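Local coordinates for inositol-3-phosphate synthase (Caenorhabditis elegans, PDB 1VKO), which binds nicotinamide-adenine-dinucleotide as a synthase with a Rossmann-type parallel sheet and assembles into a complex of four chains, at residues P147-P151 against N152-I156; V509-A513 against G514-D518. All blocks are in the same frame, centred on the assembly; numbering follows the deposited sequence.

From the N terminus, the chain reaches contact 1 in the loop after strand 136-141, where S150 to L154 make a tight turn that delivers the backbone into strand 154-159, an outermost strand of the parallel sheet. Contact 2 comes much later, where helix 498-513 ends and V509-A513 runs directly into the loop G514-D518. The two are in series, neither nested nor crossing; their centres lie 23 Å apart and their nearest atoms about 6 Å. A link between them runs through the loop ahead of contact 1, since V509 and A513 pack on I145 and L512 packs on V146. Contact 2 further meets the antiparallel sheet and a second subunit.

Contact 1: P147-P151 against N152-I156; sequences PILSP and NDLII
The carboxylate of D153 receives the N-H of S150 on the anti side of OD2, 3.0 Å from N to OD2 and 20° out of the carboxylate plane, while CB of S150 sits off that plane, 3.4 Å from the same OD2. The amide of N152 has S150 OG over one face, 3.4 Å from ND2 at an angle too poor for a hydrogen bond; its OD1 is bonded to Y116 OH instead. With chi1 at 153°, OG of S150 lies anti to its own backbone N and points forward along the chain, where it accepts N152 N at 2.9 Å. This is an ST turn. S150 O in turn takes D153 N at 2.8 Å, the donor standing 46° out of the carbonyl plane, and a weak bond from L154 N to P151 O extends the short 3-10 turn. S150 thus holds the turn from its first residue, and the bond returned by the D153 carboxylate resembles one half of a capping box; OG serves N152 rather than D153. Below the polar turn, L149 and L154 cross at about a right angle, CD1 to CD2 3.7 Å, and both also touch T77 on the neighbouring strand. P151 packs on Y449 and I453 of helix 440-458. Three good hydrogen bonds centred on S150 therefore fix how the chain enters strand 154-159, and the N-H at OD2 would probably favour the ionised form of D153.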
loop_
_atom_site.group_PDB
_atom_site.type_symbol
_atom_site.label_atom_id
_atom_site.label_comp_id
_atom_site.label_asym_id
_atom_site.label_seq_id
_atom_site.Cartn_x
_atom_site.Cartn_y
_atom_site.Cartn_z
ATOM N N PRO A 147 15.413 -39.810 -4.599
ATOM C CA PRO A 147 14.645 -39.839 -5.845
ATOM C C PRO A 147 13.151 -39.658 -5.596
ATOM O O PRO A 147 12.574 -40.329 -4.731
ATOM C CB PRO A 147 14.957 -41.235 -6.426
ATOM C CG PRO A 147 16.306 -41.617 -5.825
ATOM C CD PRO A 147 16.282 -40.995 -4.444
ATOM N N ILE A 148 12.536 -38.727 -6.328
ATOM C CA ILE A 148 11.096 -38.454 -6.191
ATOM C C ILE A 148 10.476 -38.298 -7.569
ATOM O O ILE A 148 11.187 -38.119 -8.530
ATOM C CB ILE A 148 10.822 -37.190 -5.339
ATOM C CG1 ILE A 148 11.536 -35.964 -5.931
ATOM C CG2 ILE A 148 11.189 -37.432 -3.879
ATOM C CD1 ILE A 148 11.207 -34.639 -5.286
ATOM N N LEU A 149 9.152 -38.372 -7.666
ATOM C CA LEU A 149 8.482 -38.154 -8.946
ATOM C C LEU A 149 8.708 -36.753 -9.526
ATOM O O LEU A 149 9.007 -35.804 -8.801
ATOM C CB LEU A 149 6.982 -38.371 -8.786
ATOM C CG LEU A 149 6.490 -39.728 -8.317
ATOM C CD1 LEU A 149 5.119 -39.541 -7.706
ATOM C CD2 LEU A 149 6.472 -40.707 -9.509
ATOM N N SER A 150 8.592 -36.648 -10.847
ATOM C CA SER A 150 8.367 -35.368 -11.495
ATOM C C SER A 150 6.900 -35.324 -11.783
ATOM O O SER A 150 6.304 -36.374 -12.036
ATOM C CB SER A 150 9.098 -35.315 -12.834
ATOM O OG SER A 150 8.442 -34.430 -13.739
ATOM N N PRO A 151 6.290 -34.147 -11.806
ATOM C CA PRO A 151 4.854 -34.085 -12.088
ATOM C C PRO A 151 4.550 -34.617 -13.480
ATOM O O PRO A 151 3.399 -34.898 -13.774
ATOM C CB PRO A 151 4.537 -32.592 -11.994
ATOM C CG PRO A 151 5.618 -32.043 -11.070
ATOM C CD PRO A 151 6.861 -32.807 -11.554
ATOM N N ASN A 152 5.572 -34.748 -14.324
ATOM C CA ASN A 152 5.380 -35.329 -15.635
ATOM C C ASN A 152 5.038 -36.816 -15.539
ATOM O O ASN A 152 4.456 -37.356 -16.458
ATOM C CB ASN A 152 6.610 -35.097 -16.536
ATOM C CG ASN A 152 6.919 -33.615 -16.733
ATOM O OD1 ASN A 152 6.032 -32.743 -16.660
ATOM N ND2 ASN A 152 8.180 -33.319 -16.979
ATOM N N ASP A 153 5.363 -37.447 -14.405
ATOM C CA ASP A 153 5.221 -38.895 -14.226
ATOM C C ASP A 153 3.892 -39.237 -13.588
ATOM O O ASP A 153 3.621 -40.428 -13.305
ATOM C CB ASP A 153 6.300 -39.432 -13.282
ATOM C CG ASP A 153 7.690 -39.219 -13.792
ATOM O OD1 ASP A 153 7.952 -39.613 -14.958
ATOM O OD2 ASP A 153 8.586 -38.684 -13.090
ATOM N N LEU A 154 3.089 -38.208 -13.294
ATOM C CA LEU A 154 1.797 -38.416 -12.624
ATOM C C LEU A 154 0.720 -38.634 -13.659
ATOM O O LEU A 154 0.592 -37.845 -14.594
ATOM C CB LEU A 154 1.413 -37.223 -11.739
ATOM C CG LEU A 154 2.230 -36.740 -10.520
ATOM C CD1 LEU A 154 1.657 -35.395 -9.984
ATOM C CD2 LEU A 154 2.314 -37.780 -9.370
ATOM N N ILE A 155 -0.036 -39.715 -13.504
ATOM C CA ILE A 155 -1.219 -39.956 -14.326
ATOM C C ILE A 155 -2.434 -39.444 -13.570
ATOM O O ILE A 155 -2.684 -39.875 -12.439
ATOM C CB ILE A 155 -1.408 -41.484 -14.562
ATOM C CG1 ILE A 155 -0.321 -42.072 -15.482
ATOM C CG2 ILE A 155 -2.772 -41.746 -15.151
ATOM C CD1 ILE A 155 0.821 -42.802 -14.751
ATOM N N ILE A 156 -3.240 -38.597 -14.196
ATOM C CA ILE A 156 -4.317 -37.931 -13.477
ATOM C C ILE A 156 -5.738 -38.126 -14.029
ATOM O O ILE A 156 -6.008 -37.829 -15.170
ATOM C CB ILE A 156 -4.016 -36.434 -13.378
ATOM C CG1 ILE A 156 -2.707 -36.177 -12.634
ATOM C CG2 ILE A 156 -5.216 -35.687 -12.781
ATOM C CD1 ILE A 156 -2.397 -34.671 -12.438
#

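Contact 2: V509-A513 against G514-D518; sequences VTALA and GFPSD
T510 O takes two backbone hydrogen bonds at the end of helix 498-513, from G514 N and from F515 N, each 2.9 Å long. The first donor is tilted 20° from the carbonyl plane, the second stands 36° above it. F515 N makes the 6→1 bond of a Schellman motif, but G514 N bonds T510 O (5→1), not A511 O, 3.5 Å away, so the motif is incomplete. G514 makes the reversal with positive phi and, having no CB, it avoids the A513 carbonyl.

Apolar contacts back the turn. The F515 ring, with chi1 at 45° turning CG between N and the carbonyl carbon, folds under the helix end: CB of A513 makes a CH-pi contact over one face, 4.2 Å from the ring centroid, and T510 CG2 approaches obliquely, 4.2 Å from CE1. P516 slides past T510 and lays CG 3.9 Å from A511 CA. F515 further packs on L25 and V27, and on V59 of the second subunit.

Among the polar side chains, T510 OG1 can share its one proton between T506 O and K507 O, and accepts from a water that S517 N reaches weakly. D518 salt-bridges R46 of its own chain and K507 of the second subunit.

One carbonyl gripping two N-H groups and a glycine reversal, with the F515 ring packed on A513 CB and T510 CG2, thus end the helix.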
loop_
_atom_site.group_PDB
_atom_site.type_symbol
_atom_site.label_atom_id
_atom_site.label_comp_id
_atom_site.label_asym_id
_atom_site.label_seq_id
_atom_site.Cartn_x
_atom_site.Cartn_y
_atom_site.Cartn_z
ATOM N N VAL A 509 14.865 -35.548 4.400
ATOM C CA VAL A 509 15.384 -36.180 3.168
ATOM C C VAL A 509 16.895 -36.295 3.164
ATOM O O VAL A 509 17.430 -37.185 2.510
ATOM C CB VAL A 509 14.914 -35.501 1.843
ATOM C CG1 VAL A 509 13.406 -35.517 1.739
ATOM C CG2 VAL A 509 15.415 -34.080 1.767
ATOM N N THR A 510 17.598 -35.411 3.878
ATOM C CA THR A 510 19.047 -35.568 3.953
ATOM C C THR A 510 19.424 -36.730 4.840
ATOM O O THR A 510 20.322 -37.492 4.474
ATOM C CB THR A 510 19.820 -34.276 4.271
ATOM O OG1 THR A 510 19.308 -33.630 5.437
ATOM C CG2 THR A 510 19.574 -33.264 3.188
ATOM N N ALA A 511 18.722 -36.887 5.966
ATOM C CA ALA A 511 18.817 -38.083 6.838
ATOM C C ALA A 511 18.543 -39.407 6.105
ATOM O O ALA A 511 19.310 -40.376 6.250
ATOM C CB ALA A 511 17.888 -37.949 8.041
ATOM N N LEU A 512 17.457 -39.451 5.325
ATOM C CA LEU A 512 17.206 -40.583 4.415
ATOM C C LEU A 512 18.379 -40.861 3.478
ATOM O O LEU A 512 18.814 -42.014 3.375
ATOM C CB LEU A 512 15.919 -40.406 3.602
ATOM C CG LEU A 512 14.659 -40.190 4.446
ATOM C CD1 LEU A 512 13.510 -39.695 3.597
ATOM C CD2 LEU A 512 14.263 -41.426 5.223
ATOM N N ALA A 513 18.892 -39.814 2.822
ATOM C CA ALA A 513 19.940 -39.948 1.785
ATOM C C ALA A 513 21.325 -40.237 2.320
ATOM O O ALA A 513 22.176 -40.723 1.562
ATOM C CB ALA A 513 19.993 -38.723 0.886
ATOM N N GLY A 514 21.553 -39.909 3.595
ATOM C CA GLY A 514 22.788 -40.254 4.307
ATOM C C GLY A 514 23.651 -39.075 4.733
ATOM O O GLY A 514 24.686 -39.245 5.379
ATOM N N PHE A 515 23.228 -37.862 4.398
ATOM C CA PHE A 515 24.079 -36.691 4.667
ATOM C C PHE A 515 23.390 -35.495 5.345
ATOM O O PHE A 515 23.313 -34.418 4.748
ATOM C CB PHE A 515 24.840 -36.262 3.400
ATOM C CG PHE A 515 23.997 -36.221 2.142
ATOM C CD1 PHE A 515 23.145 -35.154 1.896
ATOM C CD2 PHE A 515 24.118 -37.219 1.174
ATOM C CE1 PHE A 515 22.397 -35.080 0.738
ATOM C CE2 PHE A 515 23.358 -37.166 -0.001
ATOM C CZ PHE A 515 22.505 -36.081 -0.220
ATOM N N PRO A 516 22.891 -35.680 6.568
ATOM C CA PRO A 516 22.357 -34.569 7.339
ATOM C C PRO A 516 23.526 -33.895 7.977
ATOM O O PRO A 516 24.558 -34.516 8.031
ATOM C CB PRO A 516 21.488 -35.249 8.421
ATOM C CG PRO A 516 22.017 -36.721 8.512
ATOM C CD PRO A 516 22.794 -36.967 7.283
ATOM N N SER A 517 23.365 -32.662 8.482
ATOM C CA SER A 517 24.464 -31.892 9.102
ATOM C C SER A 517 24.031 -30.780 10.071
ATOM O O SER A 517 22.833 -30.560 10.323
ATOM C CB SER A 517 25.326 -31.266 8.023
ATOM O OG SER A 517 24.655 -30.176 7.439
ATOM N N ASP A 518 25.021 -30.078 10.606
ATOM C CA ASP A 518 24.783 -28.875 11.388
ATOM C C ASP A 518 25.118 -27.626 10.600
ATOM O O ASP A 518 25.699 -26.669 11.132
ATOM C CB ASP A 518 25.633 -28.918 12.642
ATOM C CG ASP A 518 25.161 -29.959 13.610
ATOM O OD1 ASP A 518 23.940 -30.008 13.880
ATOM O OD2 ASP A 518 25.945 -30.755 14.153
HETATM O O HOH W 1 20.516 -31.164 7.262
#